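PDB 3EXR: RmpD (Hexulose-6-phosphate synthase) from Streptococcus mutans, which is a TIM-barrel protein of the orotidine 5'-phosphate decarboxylase / HUMPS family, modelled here as an assembly of two chains. Local coordinates for residues E47-L52 and K59-D64; E151-K156 and L182-G187. One frame throughout, in Å; residues are numbered along the deposited sequence.

In the fold
Both contacts belong to one parallel eight-stranded barrel, but they lie on opposite sides of the chain's centre, with their own centres 30 Å apart and nearest atoms about 15 Å apart. Interaction 1 is complete before interaction 2 begins along the chain. It sets helix 47-55 against the third strand, 60-67, which follows it. Interaction 2 lies farther out: the lead-in to helix 155-167, between the sixth and seventh strands, meets the connection from strand 170-174 to strand 192-195. The first thus joins the outer layer to the barrel wall, whereas the second joins two neighbouring connections within the outer layer. The two share no strand or helix.

Interaction 1: residues E47-L52 and K59-D64; sequences ELVEVL and KIIVAD
Val49 and Leu52 of helix 47-55 rest on Ile61 and Ala63 of strand 60-67, the helix-to-strand half of a beta-alpha-beta crossover in the TIM barrel. The short helix and strand segments run almost exactly antiparallel, at 171°, with their axes 9.4 Å apart, as expected when an outer helix leads back to the next parallel strand. Ile61 makes the largest single contribution to the contact and spreads its two branches between two successive turns of helix. Its CG2 methyl meets Val49 CG1 at 4.1 Å, the two side chains crossing at a slant. Val49 turns its other methyl to Ala63, two residues further along the strand, CG2 lying 4.2 Å from Ala63 CB. CG1 anti to the backbone N of Val49 (chi1 175°) and CG2 beside that nitrogen place one methyl at Ile61 and the other at Ala63. Around this apolar seam, Leu52 also touches Ala24 of helix 17-27, and Ala83 lies against both Val49 and Ala63.

The far side of the helix is of another kind. Glu47 and Glu50 lie on its exposed side, where Glu50 OE1 forms a salt bridge with Arg81, whose side chain also reaches Val49. On the strand, Val62 points away from the helix and touches Glu35 and Gln115 of other barrel strands. The tightest approach belongs to the longer branch of Ile61, which ends against backbone as well as side chain: CD1 touches Leu52 CB and sits 3.7 Å from Leu52 C.

Interaction 2: residues E151-K156 and L182-G187; sequences ETWGEK and LKLFEG
Phe185 N donates a 2.8 Å hydrogen bond to Leu182 O, closing the 3-10 turn from which the Phe185 side chain reaches across to Trp153. The same carbonyl oxygen lies in the plane of the Phe185 ring, at its edge. On the other side of the contact the indole is held by its own polar end, for Trp153 NE1 is hydrogen-bonded to Gly175 O just after strand 170-174.

The two rings form a T-shaped pair. Phe185 presents its edge, led by CZ, to one face of the indole, and this atom stands 3.5 Å above the centre of the Trp153 ring system. CZ is equally close to Trp153 CD2 and CE2, at 3.6 Å from each, while the planes are inclined at 66°. The Trp153 five-membered ring and the Phe185 ring have their centroids 4.8 Å apart. Leu158 of helix 155-167 and Leu177 touch both rings, and Phe185 makes a second edge-to-face pair with Phe193 of the last strand.

Nearer the surface, Leu184 meets the exposed Thr152 through its branched end. Thr152 OG1, anti to the backbone N (chi1 -158°), fits against the isopropyl group and is 3.2 Å from both Leu184 CD1 and CD2, a close polar-to-apolar contact. Leu184 CD1 also lies 4.0 Å from Trp153 N, a buried amide with no partner in the model. Helix 155-167 starts immediately beyond Gly154, its N-cap. The aromatic pair joins the connection before the seventh strand to the one after it, in the outer layer of a TIM barrel.

Interaction 1: residues E47-L52 and K59-D64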
ATOM      1  N   GLU A  47      -4.183   9.865  12.040  1.00  8.31           N
ATOM      2  CA  GLU A  47      -4.984  10.786  12.835  1.00  8.99           C
ATOM      3  C   GLU A  47      -6.176  11.313  11.994  1.00  9.14           C
ATOM      4  O   GLU A  47      -7.249  11.555  12.511  1.00  9.15           O
ATOM      5  CB  GLU A  47      -4.166  11.905  13.477  1.00  9.14           C
ATOM      6  CG  GLU A  47      -5.004  12.789  14.398  1.00 10.39           C
ATOM      7  CD  GLU A  47      -4.219  13.812  15.198  1.00 11.59           C
ATOM      8  OE1 GLU A  47      -3.149  14.275  14.751  1.00 14.20           O
ATOM      9  OE2 GLU A  47      -4.732  14.195  16.272  1.00 14.28           O
ATOM     10  N   LEU A  48      -5.977  11.420  10.691  1.00  9.30           N
ATOM     11  CA  LEU A  48      -7.051  11.809   9.782  1.00  8.85           C
ATOM     12  C   LEU A  48      -8.294  10.944   9.985  1.00  8.50           C
ATOM     13  O   LEU A  48      -9.434  11.461   9.959  1.00  7.84           O
ATOM     14  CB  LEU A  48      -6.582  11.731   8.323  1.00  9.44           C
ATOM     15  CG  LEU A  48      -7.646  11.969   7.234  1.00 10.31           C
ATOM     16  CD1 LEU A  48      -8.232  13.354   7.311  1.00 12.51           C
ATOM     17  CD2 LEU A  48      -7.066  11.731   5.854  1.00 11.72           C
ATOM     18  N   VAL A  49      -8.092   9.642  10.181  1.00  8.97           N
ATOM     19  CA  VAL A  49      -9.239   8.737  10.357  1.00  8.43           C
ATOM     20  C   VAL A  49     -10.074   9.171  11.566  1.00  8.51           C
ATOM     21  O   VAL A  49     -11.293   9.210  11.519  1.00  8.13           O
ATOM     22  CB  VAL A  49      -8.793   7.258  10.513  1.00  8.31           C
ATOM     23  CG1 VAL A  49      -9.968   6.353  10.822  1.00  9.13           C
ATOM     24  CG2 VAL A  49      -8.093   6.785   9.244  1.00  9.42           C
ATOM     25  N   GLU A  50      -9.380   9.483  12.648  1.00  8.42           N
ATOM     26  CA  GLU A  50     -10.021   9.942  13.880  1.00  9.14           C
ATOM     27  C   GLU A  50     -10.738  11.306  13.723  1.00  9.33           C
ATOM     28  O   GLU A  50     -11.831  11.510  14.249  1.00 10.16           O
ATOM     29  CB  GLU A  50      -8.988   9.979  15.006  1.00  9.95           C
ATOM     30  CG  GLU A  50      -9.574  10.179  16.385  1.00 10.96           C
ATOM     31  CD  GLU A  50      -8.597   9.901  17.527  1.00 14.50           C
ATOM     32  OE1 GLU A  50      -7.612   9.184  17.322  1.00 16.25           O
ATOM     33  OE2 GLU A  50      -8.863  10.381  18.653  1.00 15.70           O
ATOM     34  N   VAL A  51     -10.131  12.216  12.980  1.00  9.09           N
ATOM     35  CA  VAL A  51     -10.749  13.515  12.702  1.00  8.13           C
ATOM     36  C   VAL A  51     -12.044  13.292  11.913  1.00  8.96           C
ATOM     37  O   VAL A  51     -13.048  13.912  12.224  1.00  9.21           O
ATOM     38  CB  VAL A  51      -9.787  14.448  11.941  1.00  8.33           C
ATOM     39  CG1 VAL A  51     -10.493  15.697  11.430  1.00  9.71           C
ATOM     40  CG2 VAL A  51      -8.575  14.810  12.831  1.00  8.04           C
ATOM     41  N   LEU A  52     -11.996  12.403  10.933  1.00  8.50           N
ATOM     42  CA  LEU A  52     -13.180  12.130  10.126  1.00  9.52           C
ATOM     43  C   LEU A  52     -14.279  11.516  10.979  1.00  9.66           C
ATOM     44  O   LEU A  52     -15.438  11.857  10.811  1.00 10.15           O
ATOM     45  CB  LEU A  52     -12.865  11.246   8.936  1.00  9.64           C
ATOM     46  CG  LEU A  52     -11.959  11.865   7.886  1.00 10.04           C
ATOM     47  CD1 LEU A  52     -11.522  10.837   6.875  1.00 11.40           C
ATOM     48  CD2 LEU A  52     -12.664  13.040   7.184  1.00 10.44           C
ATOM     49  N   LYS A  59     -21.176   7.923   9.945  1.00 17.48           N
ATOM     50  CA  LYS A  59     -20.901   7.618   8.554  1.00 16.15           C
ATOM     51  C   LYS A  59     -19.989   6.430   8.526  1.00 13.56           C
ATOM     52  O   LYS A  59     -19.250   6.185   9.473  1.00 13.77           O
ATOM     53  CB  LYS A  59     -20.189   8.771   7.861  1.00 16.95           C
ATOM     54  CG  LYS A  59     -20.706   9.058   6.495  1.00 20.84           C
ATOM     55  CD  LYS A  59     -22.223   9.404   6.547  1.00 23.70           C
ATOM     56  CE  LYS A  59     -22.489  10.864   6.309  1.00 24.72           C
ATOM     57  NZ  LYS A  59     -23.855  11.045   5.763  1.00 25.90           N
ATOM     58  N   ILE A  60     -20.030   5.675   7.436  1.00 11.57           N
ATOM     59  CA  ILE A  60     -19.037   4.607   7.261  1.00 10.00           C
ATOM     60  C   ILE A  60     -17.698   5.267   6.885  1.00  9.33           C
ATOM     61  O   ILE A  60     -17.661   6.129   6.026  1.00  8.41           O
ATOM     62  CB  ILE A  60     -19.475   3.605   6.170  1.00 10.60           C
ATOM     63  CG1 ILE A  60     -20.738   2.853   6.619  1.00 11.35           C
ATOM     64  CG2 ILE A  60     -18.348   2.624   5.889  1.00 11.10           C
ATOM     65  CD1 ILE A  60     -21.490   2.109   5.498  1.00 14.32           C
ATOM     66  N   ILE A  61     -16.606   4.879   7.554  1.00  9.01           N
ATOM     67  CA  ILE A  61     -15.277   5.442   7.273  1.00  9.38           C
ATOM     68  C   ILE A  61     -14.330   4.328   6.831  1.00  8.75           C
ATOM     69  O   ILE A  61     -14.240   3.290   7.477  1.00  8.06           O
ATOM     70  CB  ILE A  61     -14.706   6.143   8.522  1.00  9.51           C
ATOM     71  CG1 ILE A  61     -15.561   7.349   8.896  1.00 11.18           C
ATOM     72  CG2 ILE A  61     -13.236   6.573   8.313  1.00  9.78           C
ATOM     73  CD1 ILE A  61     -15.160   8.037  10.107  1.00 14.67           C
ATOM     74  N   VAL A  62     -13.637   4.569   5.727  1.00  8.35           N
ATOM     75  CA  VAL A  62     -12.708   3.630   5.120  1.00  8.24           C
ATOM     76  C   VAL A  62     -11.292   4.169   5.318  1.00  8.35           C
ATOM     77  O   VAL A  62     -11.035   5.343   5.042  1.00  8.62           O
ATOM     78  CB  VAL A  62     -12.962   3.495   3.611  1.00  8.56           C
ATOM     79  CG1 VAL A  62     -12.023   2.460   2.991  1.00  9.42           C
ATOM     80  CG2 VAL A  62     -14.414   3.117   3.342  1.00  9.39           C
ATOM     81  N   ALA A  63     -10.430   3.316   5.875  1.00  7.31           N
ATOM     82  CA  ALA A  63      -8.977   3.580   5.902  1.00  7.56           C
ATOM     83  C   ALA A  63      -8.391   2.797   4.718  1.00  7.56           C
ATOM     84  O   ALA A  63      -8.252   1.570   4.764  1.00  7.82           O
ATOM     85  CB  ALA A  63      -8.371   3.126   7.210  1.00  8.26           C
ATOM     86  N   ASP A  64      -8.004   3.518   3.669  1.00  7.24           N
ATOM     87  CA  ASP A  64      -7.537   2.891   2.433  1.00  7.72           C
ATOM     88  C   ASP A  64      -6.031   2.675   2.530  1.00  7.38           C
ATOM     89  O   ASP A  64      -5.267   3.367   1.891  1.00  7.96           O
ATOM     90  CB  ASP A  64      -7.936   3.776   1.257  1.00  8.33           C
ATOM     91  CG  ASP A  64      -7.498   3.251  -0.089  1.00  9.52           C
ATOM     92  OD1 ASP A  64      -7.252   2.050  -0.276  1.00  9.41           O
ATOM     93  OD2 ASP A  64      -7.393   4.067  -1.035  1.00 11.76           O
TER

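Interaction 2: residues E151-K156 and L182-G187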
ATOM      1  N   GLU A 151     -13.450   6.862 -21.769  1.00 21.75           N
ATOM      2  CA  GLU A 151     -14.328   5.869 -22.348  1.00 21.44           C
ATOM      3  C   GLU A 151     -15.414   5.439 -21.389  1.00 20.56           C
ATOM      4  O   GLU A 151     -15.262   5.543 -20.192  1.00 20.61           O
ATOM      5  CB  GLU A 151     -13.532   4.668 -22.792  1.00 22.29           C
ATOM      6  CG  GLU A 151     -12.820   4.876 -24.076  1.00 24.28           C
ATOM      7  CD  GLU A 151     -12.221   3.609 -24.635  1.00 27.96           C
ATOM      8  OE1 GLU A 151     -12.835   2.519 -24.534  1.00 27.98           O
ATOM      9  OE2 GLU A 151     -11.136   3.730 -25.200  1.00 29.74           O
ATOM     10  N   THR A 152     -16.511   4.953 -21.940  1.00 19.52           N
ATOM     11  CA  THR A 152     -17.498   4.241 -21.158  1.00 17.95           C
ATOM     12  C   THR A 152     -16.838   3.013 -20.530  1.00 15.84           C
ATOM     13  O   THR A 152     -15.804   2.561 -20.982  1.00 14.74           O
ATOM     14  CB  THR A 152     -18.688   3.801 -22.027  1.00 18.47           C
ATOM     15  OG1 THR A 152     -19.836   3.574 -21.218  1.00 18.29           O
ATOM     16  CG2 THR A 152     -18.358   2.543 -22.805  1.00 19.57           C
ATOM     17  N   TRP A 153     -17.470   2.485 -19.500  1.00 14.87           N
ATOM     18  CA  TRP A 153     -17.120   1.171 -18.994  1.00 14.25           C
ATOM     19  C   TRP A 153     -17.357   0.108 -20.049  1.00 14.36           C
ATOM     20  O   TRP A 153     -18.467  -0.084 -20.486  1.00 14.93           O
ATOM     21  CB  TRP A 153     -17.924   0.838 -17.746  1.00 14.56           C
ATOM     22  CG  TRP A 153     -17.343   1.412 -16.512  1.00 13.32           C
ATOM     23  CD1 TRP A 153     -17.230   2.713 -16.190  1.00 13.41           C
ATOM     24  CD2 TRP A 153     -16.798   0.678 -15.413  1.00 11.32           C
ATOM     25  NE1 TRP A 153     -16.641   2.854 -14.967  1.00 12.29           N
ATOM     26  CE2 TRP A 153     -16.368   1.616 -14.464  1.00 11.67           C
ATOM     27  CE3 TRP A 153     -16.639  -0.674 -15.143  1.00 11.72           C
ATOM     28  CZ2 TRP A 153     -15.785   1.238 -13.271  1.00 11.23           C
ATOM     29  CZ3 TRP A 153     -16.058  -1.042 -13.962  1.00 12.43           C
ATOM     30  CH2 TRP A 153     -15.638  -0.095 -13.040  1.00 12.69           C
ATOM     31  N   GLY A 154     -16.307  -0.605 -20.431  1.00 14.04           N
ATOM     32  CA  GLY A 154     -16.444  -1.613 -21.457  1.00 13.74           C
ATOM     33  C   GLY A 154     -17.084  -2.895 -20.964  1.00 13.47           C
ATOM     34  O   GLY A 154     -17.184  -3.122 -19.772  1.00 13.52           O
ATOM     35  N   GLU A 155     -17.508  -3.743 -21.890  1.00 12.92           N
ATOM     36  CA  GLU A 155     -18.184  -4.963 -21.503  1.00 13.66           C
ATOM     37  C   GLU A 155     -17.328  -5.912 -20.683  1.00 13.33           C
ATOM     38  O   GLU A 155     -17.824  -6.577 -19.799  1.00 13.28           O
ATOM     39  CB  GLU A 155     -18.791  -5.690 -22.700  1.00 13.80           C
ATOM     40  CG  GLU A 155     -19.916  -4.938 -23.343  1.00 14.40           C
ATOM     41  CD  GLU A 155     -21.118  -4.762 -22.426  1.00 14.13           C
ATOM     42  OE1 GLU A 155     -21.653  -5.765 -21.927  1.00 17.91           O
ATOM     43  OE2 GLU A 155     -21.506  -3.623 -22.194  1.00 16.57           O
ATOM     44  N   LYS A 156     -16.047  -5.977 -21.019  1.00 13.63           N
ATOM     45  CA  LYS A 156     -15.111  -6.821 -20.280  1.00 13.35           C
ATOM     46  C   LYS A 156     -15.069  -6.418 -18.803  1.00 12.65           C
ATOM     47  O   LYS A 156     -15.157  -7.279 -17.937  1.00 12.43           O
ATOM     48  CB  LYS A 156     -13.732  -6.790 -20.876  1.00 13.72           C
ATOM     49  N   LEU A 182     -24.060   6.710 -14.496  1.00 20.44           N
ATOM     50  CA  LEU A 182     -24.604   5.683 -13.645  1.00 19.41           C
ATOM     51  C   LEU A 182     -25.492   4.729 -14.452  1.00 17.94           C
ATOM     52  O   LEU A 182     -25.414   3.538 -14.249  1.00 17.96           O
ATOM     53  CB  LEU A 182     -25.360   6.265 -12.464  1.00 19.43           C
ATOM     54  CG  LEU A 182     -24.490   6.845 -11.359  1.00 20.70           C
ATOM     55  CD1 LEU A 182     -25.330   7.735 -10.477  1.00 22.18           C
ATOM     56  CD2 LEU A 182     -23.815   5.733 -10.534  1.00 22.36           C
ATOM     57  N   LYS A 183     -26.281   5.252 -15.391  1.00 17.54           N
ATOM     58  CA  LYS A 183     -27.177   4.412 -16.196  1.00 17.12           C
ATOM     59  C   LYS A 183     -26.467   3.235 -16.911  1.00 16.44           C
ATOM     60  O   LYS A 183     -27.088   2.220 -17.186  1.00 15.68           O
ATOM     61  CB  LYS A 183     -28.020   5.263 -17.178  1.00 17.67           C
ATOM     62  CG  LYS A 183     -27.268   5.929 -18.309  1.00 20.22           C
ATOM     63  CD  LYS A 183     -28.214   6.665 -19.258  1.00 23.32           C
ATOM     64  CE  LYS A 183     -28.879   7.879 -18.603  1.00 25.10           C
ATOM     65  NZ  LYS A 183     -27.923   8.895 -18.088  1.00 25.76           N
ATOM     66  N   LEU A 184     -25.162   3.351 -17.161  1.00 16.80           N
ATOM     67  CA  LEU A 184     -24.362   2.227 -17.705  1.00 18.23           C
ATOM     68  C   LEU A 184     -24.481   0.968 -16.867  1.00 17.04           C
ATOM     69  O   LEU A 184     -24.349  -0.150 -17.377  1.00 17.20           O
ATOM     70  CB  LEU A 184     -22.864   2.570 -17.723  1.00 18.96           C
ATOM     71  CG  LEU A 184     -22.412   3.812 -18.459  1.00 22.42           C
ATOM     72  CD1 LEU A 184     -20.900   4.023 -18.248  1.00 23.02           C
ATOM     73  CD2 LEU A 184     -22.782   3.682 -19.906  1.00 24.70           C
ATOM     74  N   PHE A 185     -24.660   1.168 -15.570  1.00 15.15           N
ATOM     75  CA  PHE A 185     -24.676   0.096 -14.597  1.00 14.45           C
ATOM     76  C   PHE A 185     -26.064  -0.458 -14.313  1.00 14.18           C
ATOM     77  O   PHE A 185     -26.226  -1.270 -13.411  1.00 14.12           O
ATOM     78  CB  PHE A 185     -24.065   0.589 -13.293  1.00 14.13           C
ATOM     79  CG  PHE A 185     -22.569   0.847 -13.381  1.00 14.19           C
ATOM     80  CD1 PHE A 185     -21.663  -0.182 -13.189  1.00 14.87           C
ATOM     81  CD2 PHE A 185     -22.089   2.122 -13.660  1.00 14.85           C
ATOM     82  CE1 PHE A 185     -20.270   0.081 -13.246  1.00 15.03           C
ATOM     83  CE2 PHE A 185     -20.727   2.380 -13.735  1.00 15.59           C
ATOM     84  CZ  PHE A 185     -19.818   1.356 -13.543  1.00 14.95           C
ATOM     85  N   GLU A 186     -27.056  -0.037 -15.088  1.00 13.99           N
ATOM     86  CA  GLU A 186     -28.420  -0.506 -14.898  1.00 14.88           C
ATOM     87  C   GLU A 186     -28.448  -2.035 -14.872  1.00 15.06           C
ATOM     88  O   GLU A 186     -27.823  -2.693 -15.703  1.00 15.92           O
ATOM     89  CB  GLU A 186     -29.340   0.057 -15.994  1.00 14.51           C
ATOM     90  CG  GLU A 186     -30.841   0.134 -15.624  1.00 15.51           C
ATOM     91  CD  GLU A 186     -31.539  -1.228 -15.505  1.00 15.54           C
ATOM     92  OE1 GLU A 186     -31.247  -2.106 -16.333  1.00 16.73           O
ATOM     93  OE2 GLU A 186     -32.350  -1.439 -14.566  1.00 15.32           O
ATOM     94  N   GLY A 187     -29.149  -2.586 -13.893  1.00 14.71           N
ATOM     95  CA  GLY A 187     -29.213  -4.029 -13.727  1.00 15.25           C
ATOM     96  C   GLY A 187     -27.997  -4.695 -13.096  1.00 15.07           C
ATOM     97  O   GLY A 187     -27.972  -5.924 -12.963  1.00 16.02           O
TER